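Voltage-sensor containing phosphatase (Ciona intestinalis, PDB 3V0D) probably dephosphorylates phosphoinositide lipids under the control of a voltage sensor, through a phosphatase domain joined to a C2 domain like those of PTEN. Local coordinates at residues L141-K146 and G183-I188. The protein carries 1 engineered substitution. Sequence-based numbering, arbitrary orientation.
Sequences LLEDGK and GYFEKI. With PO4 (phosphate ion), chain D.
The Phe185 ring is met at its edge, along CD2, CE2 and CZ, by Leu142 and Glu143, where helices 131-143 and 176-191 of the PTEN-like phosphatase domain pack together. Leu142 CD1 lies near the ring plane, 4.2 Å from Phe185 CD2, and the backbone N of Glu143 is in plane at the edge. With CG anti to the backbone N (chi1 -177°), Phe185 reaches across to the last turn of helix 131-143, while Leu103 and Leu104 of helix 100-115 also touch it. The Glu143 side chain runs roughly perpendicular to that of Phe185, its carboxylate turned 62° from the ring, and OE2 comes within 3.6 Å of Phe185 CZ. Glu143 OE1 forms a salt bridge with Lys111. Leu142 CD1 also rests 4.1 Å from Glu186 CB; Glu186 OE1 is hydrogen-bonded to Ala150 N, and OE2 forms a salt bridge with Lys190. No hydrogen bond joins the two segments. Beyond the contact, Gly145, with positive phi, lies in a Schellman motif, and Lys146 NZ makes a salt bridge to Asp144 OD1, met from above the carboxylate plane, and donates a 2.8 Å hydrogen bond to O4 of a phosphate ion, likely carried over from crystallisation.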
# COMPACT_ATOMS: atom_id res chain seq x y z
N LEU A 141 14.59 -3.74 3.77
CA LEU A 141 15.41 -3.52 4.94
C LEU A 141 15.18 -4.56 6.01
O LEU A 141 16.12 -4.94 6.72
CB LEU A 141 15.19 -2.11 5.49
CG LEU A 141 15.66 -1.00 4.57
CD1 LEU A 141 15.18 0.35 5.08
CD2 LEU A 141 17.20 -1.05 4.34
N LEU A 142 13.94 -5.05 6.13
CA LEU A 142 13.64 -6.18 7.00
C LEU A 142 14.34 -7.44 6.49
O LEU A 142 14.95 -8.19 7.26
CB LEU A 142 12.14 -6.45 7.06
CG LEU A 142 11.29 -5.47 7.85
CD1 LEU A 142 9.81 -5.76 7.64
CD2 LEU A 142 11.67 -5.48 9.33
N GLU A 143 14.21 -7.72 5.20
CA GLU A 143 14.87 -8.91 4.62
C GLU A 143 16.37 -8.88 4.86
O GLU A 143 16.98 -9.90 5.18
CB GLU A 143 14.59 -8.99 3.12
CG GLU A 143 15.32 -10.18 2.48
CD GLU A 143 14.95 -11.53 3.08
OE1 GLU A 143 15.76 -12.49 2.95
OE2 GLU A 143 13.87 -11.64 3.69
N ASP A 144 16.97 -7.70 4.71
CA ASP A 144 18.40 -7.55 4.82
C ASP A 144 18.87 -7.50 6.26
O ASP A 144 20.06 -7.46 6.51
CB ASP A 144 18.82 -6.27 4.08
CG ASP A 144 20.26 -6.27 3.62
OD1 ASP A 144 20.85 -5.18 3.62
OD2 ASP A 144 20.79 -7.36 3.25
N GLY A 145 17.95 -7.49 7.22
CA GLY A 145 18.29 -7.62 8.63
C GLY A 145 18.65 -6.34 9.35
O GLY A 145 19.01 -6.40 10.51
N LYS A 146 18.55 -5.20 8.68
CA LYS A 146 18.87 -3.92 9.32
C LYS A 146 17.90 -3.58 10.45
O LYS A 146 18.28 -2.91 11.42
CB LYS A 146 18.93 -2.81 8.27
CG LYS A 146 20.29 -2.90 7.52
CD LYS A 146 20.45 -2.06 6.29
CE LYS A 146 21.89 -2.15 5.78
NZ LYS A 146 22.39 -3.52 5.52
N GLY A 183 3.96 -5.14 7.47
CA GLY A 183 3.73 -6.02 8.61
C GLY A 183 3.49 -7.45 8.19
O GLY A 183 3.98 -8.39 8.83
N TYR A 184 2.74 -7.66 7.11
CA TYR A 184 2.56 -8.99 6.57
C TYR A 184 3.91 -9.61 6.18
O TYR A 184 4.15 -10.80 6.45
CB TYR A 184 1.68 -8.96 5.34
CG TYR A 184 0.18 -8.78 5.54
CD1 TYR A 184 -0.62 -8.51 4.44
CD2 TYR A 184 -0.45 -8.92 6.79
CE1 TYR A 184 -2.00 -8.45 4.53
CE2 TYR A 184 -1.84 -8.85 6.90
CZ TYR A 184 -2.61 -8.65 5.76
OH TYR A 184 -3.99 -8.61 5.80
N PHE A 185 4.79 -8.83 5.54
CA PHE A 185 6.10 -9.35 5.20
C PHE A 185 6.89 -9.75 6.46
O PHE A 185 7.51 -10.81 6.48
CB PHE A 185 6.88 -8.36 4.33
CG PHE A 185 8.20 -8.93 3.93
CD1 PHE A 185 8.27 -10.04 3.08
CD2 PHE A 185 9.39 -8.44 4.47
CE1 PHE A 185 9.49 -10.66 2.81
CE2 PHE A 185 10.60 -9.04 4.16
CZ PHE A 185 10.67 -10.13 3.33
N GLU A 186 6.85 -8.92 7.48
CA GLU A 186 7.50 -9.27 8.74
C GLU A 186 6.99 -10.61 9.26
O GLU A 186 7.77 -11.47 9.70
CB GLU A 186 7.27 -8.16 9.76
CG GLU A 186 7.89 -8.47 11.14
CD GLU A 186 7.52 -7.49 12.24
OE1 GLU A 186 7.04 -6.38 11.97
OE2 GLU A 186 7.74 -7.83 13.43
N LYS A 187 5.67 -10.80 9.23
CA LYS A 187 5.06 -12.04 9.70
C LYS A 187 5.48 -13.23 8.85
O LYS A 187 5.70 -14.34 9.37
CB LYS A 187 3.53 -11.91 9.73
CG LYS A 187 2.81 -13.11 10.33
CD LYS A 187 1.35 -12.84 10.64
CE LYS A 187 1.18 -11.82 11.77
NZ LYS A 187 1.91 -12.24 13.01
N ILE A 188 5.56 -13.04 7.53
CA ILE A 188 6.00 -14.09 6.63
C ILE A 188 7.45 -14.52 6.96
O ILE A 188 7.75 -15.71 7.04
CB ILE A 188 5.84 -13.62 5.18
CG1 ILE A 188 4.36 -13.69 4.83
CG2 ILE A 188 6.68 -14.47 4.21
CD1 ILE A 188 3.97 -12.97 3.56
P PO4 D . 25.41 -2.58 3.26
O1 PO4 D . 25.17 -3.90 2.56
O2 PO4 D . 26.90 -2.33 3.18
O3 PO4 D . 24.64 -1.53 2.49
O4 PO4 D . 24.96 -2.67 4.68